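Local coordinates for regulation of enolase protein 1 (Saccharomyces cerevisiae, PDB 3O12), which functions in the galactose metabolic pathway through the GAL83 protein and may control the level of the enolase ENO1, at residues G91-M103 and H110-H122. Numbering follows the deposited sequence.
Sequences GSYESLYDQAGIM and HWLKAGIEISDGH. With EDO (1,2-ethanediol), chain G.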
loop_
_atom_site.group_PDB
_atom_site.type_symbol
_atom_site.label_atom_id
_atom_site.label_comp_id
_atom_site.label_asym_id
_atom_site.label_seq_id
_atom_site.Cartn_x
_atom_site.Cartn_y
_atom_site.Cartn_z
ATOM N N GLY A 91 -5.424 -10.923 -0.675
ATOM C CA GLY A 91 -4.723 -11.377 0.509
ATOM C C GLY A 91 -5.536 -12.358 1.321
ATOM O O GLY A 91 -6.765 -12.396 1.232
ATOM N N SER A 92 -4.834 -13.159 2.115
ATOM C CA SER A 92 -5.464 -14.130 2.997
ATOM C C SER A 92 -5.317 -13.708 4.458
ATOM O O SER A 92 -4.549 -14.309 5.209
ATOM C CB SER A 92 -4.820 -15.499 2.784
ATOM O OG SER A 92 -4.870 -15.882 1.420
ATOM N N TYR A 93 -6.056 -12.679 4.864
ATOM C CA TYR A 93 -5.889 -12.100 6.197
ATOM C C TYR A 93 -6.449 -13.020 7.273
ATOM O O TYR A 93 -7.500 -13.630 7.082
ATOM C CB TYR A 93 -6.551 -10.723 6.274
ATOM C CG TYR A 93 -6.241 -9.883 5.061
ATOM C CD1 TYR A 93 -5.108 -9.079 5.020
ATOM C CD2 TYR A 93 -7.063 -9.927 3.939
ATOM C CE1 TYR A 93 -4.815 -8.330 3.899
ATOM C CE2 TYR A 93 -6.779 -9.178 2.819
ATOM C CZ TYR A 93 -5.657 -8.382 2.806
ATOM O OH TYR A 93 -5.372 -7.648 1.684
ATOM N N GLU A 94 -5.747 -13.106 8.401
ATOM C CA GLU A 94 -6.129 -14.034 9.465
ATOM C C GLU A 94 -5.757 -13.581 10.880
ATOM O O GLU A 94 -6.209 -14.185 11.853
ATOM C CB GLU A 94 -5.531 -15.417 9.198
ATOM C CG GLU A 94 -6.102 -16.123 7.981
ATOM C CD GLU A 94 -5.241 -17.282 7.520
ATOM O OE1 GLU A 94 -4.248 -17.600 8.211
ATOM O OE2 GLU A 94 -5.553 -17.873 6.465
ATOM N N SER A 95 -4.948 -12.531 11.006
ATOM C CA SER A 95 -4.465 -12.117 12.325
ATOM C C SER A 95 -4.420 -10.607 12.537
ATOM O O SER A 95 -4.278 -9.832 11.586
ATOM C CB SER A 95 -3.075 -12.704 12.590
ATOM O OG SER A 95 -3.059 -14.107 12.392
ATOM N N LEU A 96 -4.521 -10.204 13.800
ATOM C CA LEU A 96 -4.411 -8.805 14.190
ATOM C C LEU A 96 -3.195 -8.123 13.550
ATOM O O LEU A 96 -2.068 -8.612 13.646
ATOM C CB LEU A 96 -4.342 -8.682 15.716
ATOM C CG LEU A 96 -4.252 -7.267 16.298
ATOM C CD1 LEU A 96 -5.516 -6.469 15.995
ATOM C CD2 LEU A 96 -3.990 -7.313 17.799
ATOM N N TYR A 97 -3.449 -6.993 12.898
ATOM C CA TYR A 97 -2.411 -6.159 12.286
ATOM C C TYR A 97 -1.948 -6.617 10.901
ATOM O O TYR A 97 -1.131 -5.937 10.288
ATOM C CB TYR A 97 -1.206 -5.970 13.217
ATOM C CG TYR A 97 -1.539 -5.302 14.535
ATOM C CD1 TYR A 97 -2.183 -4.069 14.569
ATOM C CD2 TYR A 97 -1.199 -5.897 15.744
ATOM C CE1 TYR A 97 -2.487 -3.452 15.770
ATOM C CE2 TYR A 97 -1.496 -5.289 16.951
ATOM C CZ TYR A 97 -2.140 -4.066 16.959
ATOM O OH TYR A 97 -2.439 -3.455 18.158
ATOM N N ASP A 98 -2.451 -7.755 10.419
ATOM C CA ASP A 98 -2.189 -8.173 9.041
ATOM C C ASP A 98 -2.619 -7.062 8.097
ATOM O O ASP A 98 -3.736 -6.565 8.207
ATOM C CB ASP A 98 -2.978 -9.430 8.683
ATOM C CG ASP A 98 -2.370 -10.691 9.256
ATOM O OD1 ASP A 98 -1.454 -10.593 10.103
ATOM O OD2 ASP A 98 -2.818 -11.784 8.851
ATOM N N GLN A 99 -1.745 -6.693 7.162
ATOM C CA GLN A 99 -2.008 -5.584 6.250
ATOM C C GLN A 99 -1.499 -5.880 4.846
ATOM O O GLN A 99 -0.417 -6.443 4.668
ATOM C CB GLN A 99 -1.251 -4.319 6.676
ATOM C CG GLN A 99 -1.348 -3.904 8.116
ATOM C CD GLN A 99 -0.241 -2.932 8.486
ATOM O OE1 GLN A 99 0.193 -2.108 7.665
ATOM N NE2 GLN A 99 0.238 -3.034 9.717
ATOM N N ALA A 100 -2.250 -5.437 3.850
ATOM C CA ALA A 100 -1.747 -5.428 2.485
ATOM C C ALA A 100 -2.445 -4.344 1.684
ATOM O O ALA A 100 -3.585 -3.962 1.981
ATOM C CB ALA A 100 -1.920 -6.795 1.834
ATOM N N GLY A 101 -1.756 -3.849 0.665
ATOM C CA GLY A 101 -2.311 -2.818 -0.183
ATOM C C GLY A 101 -1.244 -2.177 -1.032
ATOM O O GLY A 101 -0.472 -2.864 -1.710
ATOM N N ILE A 102 -1.223 -0.852 -1.023
ATOM C CA ILE A 102 -0.293 -0.094 -1.847
ATOM C C ILE A 102 0.450 0.919 -0.989
ATOM O O ILE A 102 -0.061 1.382 0.033
ATOM C CB ILE A 102 -1.065 0.618 -2.982
ATOM C CG1 ILE A 102 -0.145 0.942 -4.171
ATOM C CG2 ILE A 102 -1.806 1.859 -2.460
ATOM C CD1 ILE A 102 -0.901 1.410 -5.420
HETATM N N MSE A 103 1.658 1.263 -1.397
HETATM C CA MSE A 103 2.431 2.339 -0.779
HETATM C C MSE A 103 2.926 3.313 -1.843
HETATM O O MSE A 103 3.269 2.912 -2.967
HETATM C CB MSE A 103 3.601 1.761 0.036
HETATM C CG MSE A 103 4.746 2.749 0.345
HETATM SE SE MSE A 103 6.031 1.990 1.617
HETATM C CE MSE A 103 5.037 2.368 3.242
ATOM N N HIS A 110 8.642 10.084 4.534
ATOM C CA HIS A 110 7.544 10.625 3.739
ATOM C C HIS A 110 6.986 9.530 2.853
ATOM O O HIS A 110 7.601 9.142 1.847
ATOM C CB HIS A 110 8.019 11.810 2.900
ATOM C CG HIS A 110 8.675 12.871 3.720
ATOM N ND1 HIS A 110 9.996 12.802 4.100
ATOM C CD2 HIS A 110 8.173 13.991 4.293
ATOM C CE1 HIS A 110 10.290 13.853 4.849
ATOM N NE2 HIS A 110 9.203 14.592 4.975
ATOM N N TRP A 111 5.837 9.004 3.264
ATOM C CA TRP A 111 5.204 7.904 2.560
ATOM C C TRP A 111 3.740 7.799 2.930
ATOM O O TRP A 111 3.268 8.445 3.868
ATOM C CB TRP A 111 5.922 6.572 2.837
ATOM C CG TRP A 111 6.200 6.220 4.295
ATOM C CD1 TRP A 111 7.390 6.330 4.941
ATOM C CD2 TRP A 111 5.281 5.649 5.251
ATOM N NE1 TRP A 111 7.285 5.884 6.235
ATOM C CE2 TRP A 111 5.999 5.458 6.455
ATOM C CE3 TRP A 111 3.929 5.287 5.208
ATOM C CZ2 TRP A 111 5.410 4.934 7.609
ATOM C CZ3 TRP A 111 3.345 4.757 6.353
ATOM C CH2 TRP A 111 4.080 4.588 7.539
ATOM N N LEU A 112 3.013 7.003 2.167
ATOM C CA LEU A 112 1.625 6.688 2.448
ATOM C C LEU A 112 1.433 5.212 2.215
ATOM O O LEU A 112 1.990 4.656 1.271
ATOM C CB LEU A 112 0.698 7.474 1.518
ATOM C CG LEU A 112 -0.768 7.045 1.663
ATOM C CD1 LEU A 112 -1.712 8.226 1.911
ATOM C CD2 LEU A 112 -1.205 6.193 0.470
ATOM N N LYS A 113 0.658 4.561 3.067
ATOM C CA LYS A 113 0.230 3.190 2.810
ATOM C C LYS A 113 -1.288 3.145 2.918
ATOM O O LYS A 113 -1.895 3.908 3.668
ATOM C CB LYS A 113 0.881 2.191 3.774
ATOM C CG LYS A 113 0.487 2.339 5.233
ATOM C CD LYS A 113 1.184 1.298 6.133
ATOM C CE LYS A 113 0.757 1.503 7.578
ATOM N NZ LYS A 113 1.219 0.445 8.534
ATOM N N ALA A 114 -1.926 2.267 2.157
ATOM C CA ALA A 114 -3.379 2.140 2.207
ATOM C C ALA A 114 -3.780 0.742 1.799
ATOM O O ALA A 114 -3.117 0.119 0.978
ATOM C CB ALA A 114 -4.031 3.157 1.277
ATOM N N GLY A 115 -4.858 0.241 2.374
ATOM C CA GLY A 115 -5.351 -1.079 2.015
ATOM C C GLY A 115 -6.165 -1.666 3.136
ATOM O O GLY A 115 -6.808 -0.928 3.882
ATOM N N ILE A 116 -6.147 -2.987 3.247
ATOM C CA ILE A 116 -6.883 -3.675 4.298
ATOM C C ILE A 116 -5.952 -3.979 5.457
ATOM O O ILE A 116 -4.775 -4.295 5.268
ATOM C CB ILE A 116 -7.523 -4.962 3.768
ATOM C CG1 ILE A 116 -8.697 -4.619 2.853
ATOM C CG2 ILE A 116 -7.986 -5.858 4.920
ATOM C CD1 ILE A 116 -9.856 -3.944 3.566
ATOM N N GLU A 117 -6.481 -3.849 6.666
ATOM C CA GLU A 117 -5.720 -4.138 7.866
ATOM C C GLU A 117 -6.679 -4.753 8.859
ATOM O O GLU A 117 -7.845 -4.365 8.917
ATOM C CB GLU A 117 -5.149 -2.852 8.453
ATOM C CG GLU A 117 -4.373 -3.052 9.738
ATOM C CD GLU A 117 -4.006 -1.742 10.395
ATOM O OE1 GLU A 117 -4.743 -0.754 10.190
ATOM O OE2 GLU A 117 -2.987 -1.704 11.118
ATOM N N ILE A 118 -6.202 -5.716 9.633
ATOM C CA ILE A 118 -7.028 -6.253 10.715
ATOM C C ILE A 118 -6.760 -5.479 12.004
ATOM O O ILE A 118 -5.689 -5.597 12.596
ATOM C CB ILE A 118 -6.773 -7.749 10.942
ATOM C CG1 ILE A 118 -6.880 -8.520 9.625
ATOM C CG2 ILE A 118 -7.749 -8.305 11.967
ATOM C CD1 ILE A 118 -8.115 -8.196 8.818
ATOM N N SER A 119 -7.728 -4.669 12.422
ATOM C CA SER A 119 -7.599 -3.896 13.652
ATOM C C SER A 119 -8.963 -3.743 14.306
ATOM O O SER A 119 -9.993 -3.772 13.630
ATOM C CB SER A 119 -6.982 -2.522 13.379
ATOM O OG SER A 119 -7.866 -1.695 12.640
ATOM N N ASP A 120 -8.963 -3.573 15.624
ATOM C CA ASP A 120 -10.201 -3.595 16.392
ATOM C C ASP A 120 -10.923 -4.916 16.134
ATOM O O ASP A 120 -10.394 -5.984 16.438
ATOM C CB ASP A 120 -11.092 -2.400 16.041
ATOM C CG ASP A 120 -11.517 -1.610 17.267
ATOM O OD1 ASP A 120 -11.618 -0.368 17.173
ATOM O OD2 ASP A 120 -11.742 -2.229 18.329
ATOM N N GLY A 121 -12.110 -4.851 15.545
ATOM C CA GLY A 121 -12.915 -6.046 15.366
ATOM C C GLY A 121 -12.936 -6.683 13.986
ATOM O O GLY A 121 -13.280 -7.859 13.858
ATOM N N HIS A 122 -12.566 -5.935 12.951
ATOM C CA HIS A 122 -12.833 -6.393 11.590
ATOM C C HIS A 122 -11.707 -6.147 10.589
ATOM O O HIS A 122 -10.648 -5.606 10.928
ATOM C CB HIS A 122 -14.091 -5.706 11.056
ATOM C CG HIS A 122 -15.153 -5.494 12.088
ATOM N ND1 HIS A 122 -16.308 -6.244 12.130
ATOM C CD2 HIS A 122 -15.236 -4.615 13.115
ATOM C CE1 HIS A 122 -17.058 -5.836 13.141
ATOM N NE2 HIS A 122 -16.430 -4.849 13.753
HETATM C C1 EDO G . -1.505 1.096 10.698
HETATM O O1 EDO G . -1.904 0.166 9.685
HETATM C C2 EDO G . -0.020 0.925 10.979
HETATM O O2 EDO G . 0.317 -0.460 11.148
#
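Ile116 puts its CG2 methyl squarely over one face of the Tyr93 ring, 4.0 Å from the ring centroid and 8° off the normal, a CH-pi contact. CG2 of Ile116 stands anti to the backbone N, which turns the methyl onto the ring. Met103, a selenomethionine, holds CE above the Trp111 plane, offset toward the rim, 3.7 Å from Trp111 CE3. The bend at chi3 (-81°) of Met103 brings this methyl there. Met103 SE makes an oblique Met-aromatic contact, 5.5 Å from the centroid of the five-membered ring of Trp111. Lys113 N lies at the indole edge, in plane. Leu96 CG covers one face of the Tyr97 ring, and Glu117 OE2 sits at that ring's edge. Strands 102-105 and 110-119 form an antiparallel beta hairpin, and strand 99-100 extends the pairing past Gly101. Gly101 and Gly115 are a non-hydrogen-bonded pair where both chains turn a corner, and Gly101 CA comes within 4.1 Å of Gly115 CA. Gln99 CG and Glu117 CG are 3.5 Å apart. The two side chains run side by side, amide and carboxylate planes 62° apart. Lys113 crosses Gln99 at about a right angle, and Lys113 NZ donates to Gln99 OE1, although the NZ position is less sure. A 1,2-ethanediol, probably from the crystallisation liquor, donates a hydrogen bond from O1 to Glu117 OE2, 2.6 Å. Tyr97 N donates to Ile118 O at 2.7 Å.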